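Local coordinates for protein NAD(P)H-flavin oxidoreductase (Agrobacterium tumefaciens str. C58, PDB 2FRE) that binds flavin mononucleotide and, as a member of the nitroreductase family, probably uses NAD(P)H to reduce flavin or other acceptors, at residues M1-S9 against D14-S22; Y130-K140 against K154-L164. All coordinates share one frame; numbering follows the deposited sequence.

Interaction 1 (M1-S9 against D14-S22). With FMN (flavin mononucleotide), chain C.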
# COMPACT_ATOMS: atom_id res chain seq x y z
N MSE A 1 0.13 -10.26 -22.84
CA MSE A 1 0.05 -10.20 -21.34
C MSE A 1 1.12 -11.03 -20.65
O MSE A 1 1.95 -11.65 -21.30
CB MSE A 1 -1.33 -10.63 -20.85
CG MSE A 1 -1.51 -12.13 -20.66
SE MSE A 1 -0.72 -13.16 -22.10
CE MSE A 1 -2.30 -13.53 -23.34
N THR A 2 1.09 -11.06 -19.33
CA THR A 2 2.09 -11.78 -18.56
C THR A 2 1.49 -13.10 -18.02
O THR A 2 0.35 -13.11 -17.58
CB THR A 2 2.58 -10.87 -17.43
OG1 THR A 2 2.81 -9.55 -17.96
CG2 THR A 2 3.86 -11.38 -16.81
N ASN A 3 2.26 -14.19 -18.10
CA ASN A 3 1.92 -15.45 -17.42
C ASN A 3 3.00 -15.74 -16.38
O ASN A 3 4.17 -15.95 -16.73
CB ASN A 3 1.85 -16.62 -18.40
CG ASN A 3 0.74 -16.47 -19.41
OD1 ASN A 3 -0.44 -16.58 -19.08
ND2 ASN A 3 1.11 -16.22 -20.65
N SER A 4 2.62 -15.75 -15.10
CA SER A 4 3.57 -16.01 -14.02
C SER A 4 2.83 -16.39 -12.75
O SER A 4 1.77 -15.86 -12.46
CB SER A 4 4.44 -14.76 -13.78
OG SER A 4 5.67 -15.13 -13.18
N ASN A 5 3.40 -17.34 -11.99
CA ASN A 5 2.84 -17.76 -10.70
C ASN A 5 1.37 -18.18 -10.76
O ASN A 5 0.56 -17.77 -9.92
CB ASN A 5 3.03 -16.66 -9.66
CG ASN A 5 2.86 -17.19 -8.24
OD1 ASN A 5 3.13 -18.36 -7.97
ND2 ASN A 5 2.39 -16.33 -7.34
N ASN A 6 1.04 -19.00 -11.75
CA ASN A 6 -0.31 -19.53 -11.99
C ASN A 6 -1.32 -18.39 -12.15
O ASN A 6 -2.49 -18.54 -11.84
CB ASN A 6 -0.74 -20.49 -10.86
CG ASN A 6 -1.70 -21.61 -11.33
OD1 ASN A 6 -2.46 -21.49 -12.30
ND2 ASN A 6 -1.62 -22.73 -10.63
N ARG A 7 -0.84 -17.24 -12.63
CA ARG A 7 -1.68 -16.07 -12.84
C ARG A 7 -1.40 -15.46 -14.21
O ARG A 7 -0.29 -15.51 -14.71
CB ARG A 7 -1.43 -15.00 -11.78
CG ARG A 7 -1.82 -15.39 -10.39
CD ARG A 7 -1.14 -14.46 -9.36
NE ARG A 7 -1.84 -14.51 -8.07
CZ ARG A 7 -1.47 -13.85 -6.97
NH1 ARG A 7 -0.35 -13.14 -6.94
NH2 ARG A 7 -2.22 -13.92 -5.88
N GLN A 8 -2.43 -14.85 -14.77
CA GLN A 8 -2.33 -14.21 -16.05
C GLN A 8 -2.90 -12.81 -15.90
O GLN A 8 -4.00 -12.62 -15.40
CB GLN A 8 -3.12 -14.97 -17.11
CG GLN A 8 -2.93 -14.37 -18.49
CD GLN A 8 -3.68 -15.11 -19.59
OE1 GLN A 8 -4.77 -14.70 -20.00
NE2 GLN A 8 -3.07 -16.15 -20.10
N SER A 9 -2.14 -11.84 -16.34
CA SER A 9 -2.58 -10.47 -16.23
C SER A 9 -3.12 -10.12 -17.60
O SER A 9 -2.75 -10.75 -18.59
CB SER A 9 -1.41 -9.57 -15.92
OG SER A 9 -0.55 -9.57 -17.05
N ASP A 14 4.82 -6.08 -14.62
CA ASP A 14 6.04 -6.69 -14.16
C ASP A 14 5.65 -7.98 -13.47
O ASP A 14 4.70 -7.99 -12.70
CB ASP A 14 6.80 -5.80 -13.18
CG ASP A 14 8.21 -6.30 -12.93
OD1 ASP A 14 8.37 -7.39 -12.35
OD2 ASP A 14 9.15 -5.59 -13.34
N PRO A 15 6.36 -9.08 -13.76
CA PRO A 15 5.98 -10.35 -13.12
C PRO A 15 6.01 -10.32 -11.60
O PRO A 15 5.37 -11.15 -10.95
CB PRO A 15 7.02 -11.33 -13.66
CG PRO A 15 7.51 -10.74 -14.91
CD PRO A 15 7.47 -9.27 -14.71
N LEU A 16 6.77 -9.39 -11.02
CA LEU A 16 6.79 -9.23 -9.58
C LEU A 16 5.38 -9.09 -9.00
O LEU A 16 5.11 -9.58 -7.91
CB LEU A 16 7.66 -8.05 -9.17
CG LEU A 16 9.17 -8.16 -9.45
CD1 LEU A 16 9.84 -6.79 -9.38
CD2 LEU A 16 9.86 -9.14 -8.51
N PHE A 17 4.48 -8.43 -9.71
CA PHE A 17 3.12 -8.22 -9.18
C PHE A 17 2.27 -9.48 -9.17
O PHE A 17 1.33 -9.59 -8.37
CB PHE A 17 2.44 -7.10 -9.97
CG PHE A 17 3.10 -5.78 -9.77
CD1 PHE A 17 2.97 -5.10 -8.57
CD2 PHE A 17 3.86 -5.21 -10.78
CE1 PHE A 17 3.58 -3.89 -8.37
CE2 PHE A 17 4.49 -3.99 -10.57
CZ PHE A 17 4.33 -3.34 -9.37
N LEU A 18 2.58 -10.44 -10.04
CA LEU A 18 1.93 -11.75 -10.02
C LEU A 18 2.64 -12.75 -9.11
O LEU A 18 2.01 -13.66 -8.56
CB LEU A 18 1.88 -12.31 -11.45
CG LEU A 18 1.23 -11.41 -12.51
CD1 LEU A 18 1.14 -12.16 -13.86
CD2 LEU A 18 -0.15 -11.00 -12.08
N ASP A 19 3.96 -12.63 -9.00
CA ASP A 19 4.79 -13.55 -8.21
C ASP A 19 4.64 -13.35 -6.72
O ASP A 19 4.80 -14.30 -5.96
CB ASP A 19 6.27 -13.44 -8.61
CG ASP A 19 6.52 -13.99 -9.98
OD1 ASP A 19 5.72 -14.81 -10.46
OD2 ASP A 19 7.52 -13.60 -10.59
N ARG A 20 4.34 -12.12 -6.29
CA ARG A 20 4.05 -11.89 -4.87
C ARG A 20 2.72 -12.51 -4.49
O ARG A 20 1.70 -12.20 -5.09
CB ARG A 20 3.99 -10.41 -4.55
CG ARG A 20 3.68 -10.09 -3.09
CD ARG A 20 2.76 -8.93 -2.93
NE ARG A 20 1.50 -9.06 -3.66
CZ ARG A 20 0.47 -9.81 -3.30
NH1 ARG A 20 0.52 -10.57 -2.22
NH2 ARG A 20 -0.61 -9.82 -4.06
N TRP A 21 2.71 -13.37 -3.47
CA TRP A 21 1.46 -13.97 -3.01
C TRP A 21 1.56 -14.40 -1.56
O TRP A 21 2.60 -14.26 -0.94
CB TRP A 21 1.01 -15.14 -3.89
CG TRP A 21 1.79 -16.41 -3.79
CD1 TRP A 21 3.08 -16.60 -4.15
CD2 TRP A 21 1.28 -17.68 -3.41
NE1 TRP A 21 3.44 -17.91 -3.99
CE2 TRP A 21 2.35 -18.61 -3.52
CE3 TRP A 21 0.04 -18.14 -2.95
CZ2 TRP A 21 2.20 -19.95 -3.24
CZ3 TRP A 21 -0.11 -19.48 -2.65
CH2 TRP A 21 0.97 -20.37 -2.78
N SER A 22 0.44 -14.88 -1.02
CA SER A 22 0.32 -15.07 0.43
C SER A 22 -0.03 -16.53 0.74
O SER A 22 -1.16 -16.87 1.04
CB SER A 22 -0.68 -14.07 1.00
OG SER A 22 -0.29 -12.73 0.63
N1 FMN C . -5.39 -14.39 5.15
C2 FMN C . -5.74 -15.31 6.15
O2 FMN C . -5.58 -16.52 5.95
N3 FMN C . -6.27 -14.87 7.35
C4 FMN C . -6.47 -13.55 7.61
O4 FMN C . -6.74 -13.19 8.77
C4A FMN C . -6.12 -12.62 6.60
N5 FMN C . -6.30 -11.27 6.81
C5A FMN C . -5.88 -10.37 5.85
C6 FMN C . -6.04 -9.01 6.08
C7 FMN C . -5.62 -8.09 5.15
C7M FMN C . -5.35 -6.71 5.69
C8 FMN C . -5.07 -8.50 3.93
C8M FMN C . -4.13 -7.59 3.17
C9 FMN C . -4.91 -9.86 3.68
C9A FMN C . -5.35 -10.80 4.64
N10 FMN C . -5.21 -12.15 4.39
C10 FMN C . -5.58 -13.05 5.38
C1' FMN C . -4.72 -12.66 3.06
C2' FMN C . -5.61 -12.31 1.87
O2' FMN C . -6.73 -13.18 1.76
C3' FMN C . -4.78 -12.32 0.59
O3' FMN C . -3.79 -11.29 0.65
C4' FMN C . -5.66 -12.17 -0.64
O4' FMN C . -6.51 -13.30 -0.79
C5' FMN C . -4.87 -11.97 -1.93
O5' FMN C . -4.02 -13.08 -2.18
P FMN C . -2.44 -12.88 -2.38
O1P FMN C . -2.26 -12.17 -3.72
O2P FMN C . -1.89 -12.00 -1.27
O3P FMN C . -1.83 -14.26 -2.35

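Interaction 2 (Y130-K140 against K154-L164). With FMN (flavin mononucleotide), chain C.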
# COMPACT_ATOMS: atom_id res chain seq x y z
N TYR A 130 11.33 -14.54 0.41
CA TYR A 130 10.33 -14.88 1.43
C TYR A 130 8.94 -14.60 0.91
O TYR A 130 8.77 -14.09 -0.19
CB TYR A 130 10.57 -14.06 2.70
CG TYR A 130 11.95 -14.26 3.27
CD1 TYR A 130 12.31 -15.47 3.81
CD2 TYR A 130 12.89 -13.24 3.23
CE1 TYR A 130 13.58 -15.67 4.32
CE2 TYR A 130 14.16 -13.43 3.74
CZ TYR A 130 14.51 -14.64 4.27
OH TYR A 130 15.75 -14.84 4.79
N HIS A 131 7.94 -14.96 1.70
CA HIS A 131 6.57 -14.55 1.47
C HIS A 131 5.99 -13.94 2.72
O HIS A 131 6.17 -14.49 3.83
CB HIS A 131 5.71 -15.74 1.01
CG HIS A 131 6.14 -16.32 -0.30
ND1 HIS A 131 7.21 -17.18 -0.42
CD2 HIS A 131 5.69 -16.11 -1.56
CE1 HIS A 131 7.38 -17.50 -1.68
NE2 HIS A 131 6.47 -16.87 -2.40
N ALA A 132 5.28 -12.82 2.55
CA ALA A 132 4.57 -12.15 3.64
C ALA A 132 3.07 -12.45 3.50
O ALA A 132 2.59 -12.64 2.38
CB ALA A 132 4.80 -10.68 3.61
N HIS A 133 2.36 -12.54 4.61
CA HIS A 133 0.94 -12.89 4.59
C HIS A 133 0.22 -12.02 5.61
O HIS A 133 0.49 -12.09 6.81
CB HIS A 133 0.78 -14.37 4.90
CG HIS A 133 -0.57 -14.94 4.58
ND1 HIS A 133 -1.76 -14.30 4.88
CD2 HIS A 133 -0.92 -16.13 4.05
CE1 HIS A 133 -2.78 -15.07 4.53
NE2 HIS A 133 -2.29 -16.18 4.01
N GLY A 134 -0.66 -11.16 5.12
CA GLY A 134 -1.40 -10.23 5.96
C GLY A 134 -2.49 -10.94 6.73
O GLY A 134 -3.04 -11.93 6.25
N MSE A 135 -2.80 -10.44 7.93
CA MSE A 135 -3.86 -11.03 8.74
C MSE A 135 -4.71 -10.00 9.48
O MSE A 135 -4.18 -9.15 10.19
CB MSE A 135 -3.28 -12.04 9.77
CG MSE A 135 -2.48 -13.16 9.15
SE MSE A 135 -1.63 -14.21 10.57
CE MSE A 135 -0.30 -12.83 11.11
N GLY A 136 -6.02 -10.07 9.31
CA GLY A 136 -6.96 -9.29 10.12
C GLY A 136 -7.62 -10.12 11.21
O GLY A 136 -8.24 -9.55 12.13
N GLY A 137 -7.49 -11.44 11.14
CA GLY A 137 -7.99 -12.35 12.15
C GLY A 137 -7.07 -12.34 13.37
O GLY A 137 -6.30 -13.26 13.59
N ILE A 138 -7.16 -11.25 14.12
CA ILE A 138 -6.24 -10.97 15.22
C ILE A 138 -7.01 -10.27 16.33
O ILE A 138 -8.04 -9.65 16.07
CB ILE A 138 -5.08 -10.05 14.76
CG1 ILE A 138 -5.59 -8.67 14.34
CG2 ILE A 138 -4.30 -10.67 13.60
CD1 ILE A 138 -4.49 -7.78 13.82
N PHE A 139 -6.50 -10.35 17.56
CA PHE A 139 -7.17 -9.72 18.70
C PHE A 139 -6.60 -8.31 18.90
O PHE A 139 -5.62 -8.13 19.62
CB PHE A 139 -6.96 -10.57 19.96
CG PHE A 139 -7.52 -11.97 19.88
CD1 PHE A 139 -8.88 -12.20 19.98
CD2 PHE A 139 -6.68 -13.06 19.76
CE1 PHE A 139 -9.39 -13.48 19.93
CE2 PHE A 139 -7.18 -14.34 19.70
CZ PHE A 139 -8.54 -14.55 19.79
N LYS A 140 -7.20 -7.30 18.26
CA LYS A 140 -6.62 -5.95 18.23
C LYS A 140 -6.52 -5.28 19.61
O LYS A 140 -5.52 -4.63 19.90
CB LYS A 140 -7.42 -5.02 17.29
CG LYS A 140 -7.25 -5.28 15.80
CD LYS A 140 -8.01 -4.20 15.01
CE LYS A 140 -7.86 -4.33 13.49
NZ LYS A 140 -8.32 -3.07 12.74
N LYS A 154 -3.43 2.88 15.92
CA LYS A 154 -4.36 1.87 15.45
C LYS A 154 -3.62 0.61 14.96
O LYS A 154 -2.61 0.72 14.25
CB LYS A 154 -5.21 2.46 14.33
CG LYS A 154 -6.05 1.47 13.57
CD LYS A 154 -6.98 2.15 12.59
CE LYS A 154 -7.49 1.21 11.52
NZ LYS A 154 -7.44 -0.22 11.94
N VAL A 155 -4.14 -0.56 15.32
CA VAL A 155 -3.65 -1.82 14.80
C VAL A 155 -4.32 -2.05 13.43
O VAL A 155 -5.53 -2.17 13.35
CB VAL A 155 -3.96 -3.00 15.76
CG1 VAL A 155 -3.40 -4.31 15.19
CG2 VAL A 155 -3.38 -2.73 17.15
N GLU A 156 -3.53 -2.06 12.38
CA GLU A 156 -4.02 -2.24 11.03
C GLU A 156 -4.10 -3.71 10.67
O GLU A 156 -5.14 -4.17 10.20
CB GLU A 156 -3.09 -1.55 10.02
CG GLU A 156 -2.96 -0.03 10.23
CD GLU A 156 -4.24 0.72 9.94
OE1 GLU A 156 -5.16 0.13 9.35
OE2 GLU A 156 -4.32 1.92 10.28
N ALA A 157 -3.01 -4.44 10.87
CA ALA A 157 -2.95 -5.85 10.47
C ALA A 157 -1.77 -6.59 11.10
O ALA A 157 -0.78 -5.99 11.50
CB ALA A 157 -2.88 -5.95 8.95
N GLY A 158 -1.90 -7.91 11.21
CA GLY A 158 -0.76 -8.76 11.53
C GLY A 158 -0.10 -9.21 10.24
O GLY A 158 -0.72 -9.19 9.19
N VAL A 159 1.16 -9.60 10.32
CA VAL A 159 1.90 -10.09 9.17
C VAL A 159 2.78 -11.24 9.58
O VAL A 159 3.56 -11.12 10.53
CB VAL A 159 2.78 -8.99 8.55
CG1 VAL A 159 3.51 -9.53 7.35
CG2 VAL A 159 1.94 -7.78 8.16
N ALA A 160 2.63 -12.35 8.87
CA ALA A 160 3.49 -13.52 9.00
C ALA A 160 4.43 -13.53 7.79
O ALA A 160 3.99 -13.36 6.64
CB ALA A 160 2.65 -14.76 9.02
N ILE A 161 5.73 -13.71 8.06
CA ILE A 161 6.74 -13.79 7.02
C ILE A 161 7.60 -15.03 7.22
O ILE A 161 7.98 -15.35 8.34
CB ILE A 161 7.68 -12.56 7.01
CG1 ILE A 161 6.92 -11.27 7.34
CG2 ILE A 161 8.37 -12.47 5.63
CD1 ILE A 161 7.84 -10.04 7.55
N GLY A 162 7.91 -15.71 6.13
CA GLY A 162 8.71 -16.92 6.20
C GLY A 162 9.07 -17.47 4.85
O GLY A 162 8.86 -16.83 3.80
N THR A 163 9.63 -18.67 4.88
CA THR A 163 10.05 -19.36 3.68
C THR A 163 9.07 -20.47 3.35
O THR A 163 8.77 -21.32 4.20
CB THR A 163 11.45 -19.94 3.88
OG1 THR A 163 12.37 -18.87 4.15
CG2 THR A 163 11.89 -20.71 2.64
N LEU A 164 8.58 -20.44 2.12
CA LEU A 164 7.54 -21.35 1.65
C LEU A 164 8.03 -22.78 1.70
O LEU A 164 9.20 -23.04 1.45
CB LEU A 164 7.14 -20.99 0.21
CG LEU A 164 6.01 -21.79 -0.47
CD1 LEU A 164 4.69 -21.63 0.25
CD2 LEU A 164 5.83 -21.38 -1.93
N1 FMN C . -5.39 -14.39 5.15
C2 FMN C . -5.74 -15.31 6.15
O2 FMN C . -5.58 -16.52 5.95
N3 FMN C . -6.27 -14.87 7.35
C4 FMN C . -6.47 -13.55 7.61
O4 FMN C . -6.74 -13.19 8.77
C4A FMN C . -6.12 -12.62 6.60
N5 FMN C . -6.30 -11.27 6.81
C5A FMN C . -5.88 -10.37 5.85
C6 FMN C . -6.04 -9.01 6.08
C7 FMN C . -5.62 -8.09 5.15
C7M FMN C . -5.35 -6.71 5.69
C8 FMN C . -5.07 -8.50 3.93
C8M FMN C . -4.13 -7.59 3.17
C9 FMN C . -4.91 -9.86 3.68
C9A FMN C . -5.35 -10.80 4.64
N10 FMN C . -5.21 -12.15 4.39
C10 FMN C . -5.58 -13.05 5.38
C1' FMN C . -4.72 -12.66 3.06
C2' FMN C . -5.61 -12.31 1.87
O2' FMN C . -6.73 -13.18 1.76
C3' FMN C . -4.78 -12.32 0.59
O3' FMN C . -3.79 -11.29 0.65
C4' FMN C . -5.66 -12.17 -0.64
O4' FMN C . -6.51 -13.30 -0.79
C5' FMN C . -4.87 -11.97 -1.93
O5' FMN C . -4.02 -13.08 -2.18
P FMN C . -2.44 -12.88 -2.38
O1P FMN C . -2.26 -12.17 -3.72
O2P FMN C . -1.89 -12.00 -1.27
O3P FMN C . -1.83 -14.26 -2.35
O HOH W 1 9.71 -18.52 0.25
O HOH W 2 -7.61 -3.31 10.40

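Interaction 1 (M1-S9 against D14-S22)
R7 reaches from a small N-terminal beta hairpin, closed by a type I' turn from S4 to R7, to the end of the short helix 16-19 and on to the flavin phosphate. Its CB packs against L18 CD2 at 4.2 Å. The chain then runs extended from CG to NE, and CD lies 3.3 Å from L18 O. NE is taken by S181 O of the same chain. NH1 bridges two backbone carbonyls, L18 O and R20 O, each 2.9 Å away; it sits above the L18 carbonyl plane, off its lone pairs, and is tilted from that of R20. NH2 donates a hydrogen bond to FMN O1P at 2.8 Å; with NE, NH1 and NH2 all engaged, the guanidinium is held against rotation. R20 joins it at the same phosphate oxygen. Its chain bends at chi2 and chi3, and NH2 donates to O1P while NH1 meets O2P nearly straight on (171°). The phosphate would offset the charges of the two arginines.

Further back, L18 CD1 lies against the side chains of T2 and S9, filling the space between hairpin and helix. S4 OG, anti to its own backbone nitrogen (chi1 -155°), donates to D19 OD1 at 2.7 Å. L18 O has a second donor in N5 ND2, which lies 3.0 Å away in the carbonyl plane on a lone pair, while N5 OD1 sits over one face of the W21 indole.

Interaction 2 (Y130-K140 against K154-L164)
Y130, one residue before the first antiparallel bridge between strands 131-135 and 154-162, turns its ring edge to T163, OG1 3.4 Å from Y130 CD1. Its hydroxyl is hydrogen-bonded to H35 ND1. H131 and G162 then form a hydrogen-bonded pair, and a water links H131 ND1 to L164 N. At the non-hydrogen-bonded pair with I161, A132 puts its CB against V159 CG1 at 4.1 Å. H133 pairs with A160 on the backbone and swings its imidazole away from the partner strand; ND1 donates to G134 O at 3.0 Å, with the acceptor in the ring plane, which fixes the turn of the ring. G134 has no side chain, and its own carbonyl comes close to FMN N10. M135, a selenomethionine, pairs with G158; its chain bends at chi3 (-71°), bringing CE to the partner strand, 4.1 Å from A160 CB. G136 N donates to FMN N5 at 2.8 Å and G137 N to FMN O4 at 3.0 Å, a backbone grip on the flavin ring's redox-active edge. I138 CD1 rests on V155 CG1. Lastly, K140 NZ hydrogen-bonds to V155 O at 3.0 Å, nearly in line with the carbonyl, an oxygen that K154 NZ also shares. Within the fold, V159 and I161 face helix 110-127 and strand 87-98, whereas M135 and A160 pack against helix 76-82.

Overall arrangement
From the N terminus, interaction 1 closes first: the hairpin of 1-9 folds back on 14-22 across a connection of only four residues. The chain then passes through helices 33-44 and 110-127 and most of the central sheet before interaction 2 opens, pairing 130-140 with 154-164 around helix 140-146. The two contacts follow in series, neither nested nor crossed, with centres 21 Å apart. They nevertheless meet where W21 and S22 lie beside H131, A132 and H133. One FMN spans both: interaction 1 holds its phosphate, interaction 2 its ring, so the cofactor ties the N-terminal arm to the sheet. Each also touches the second subunit.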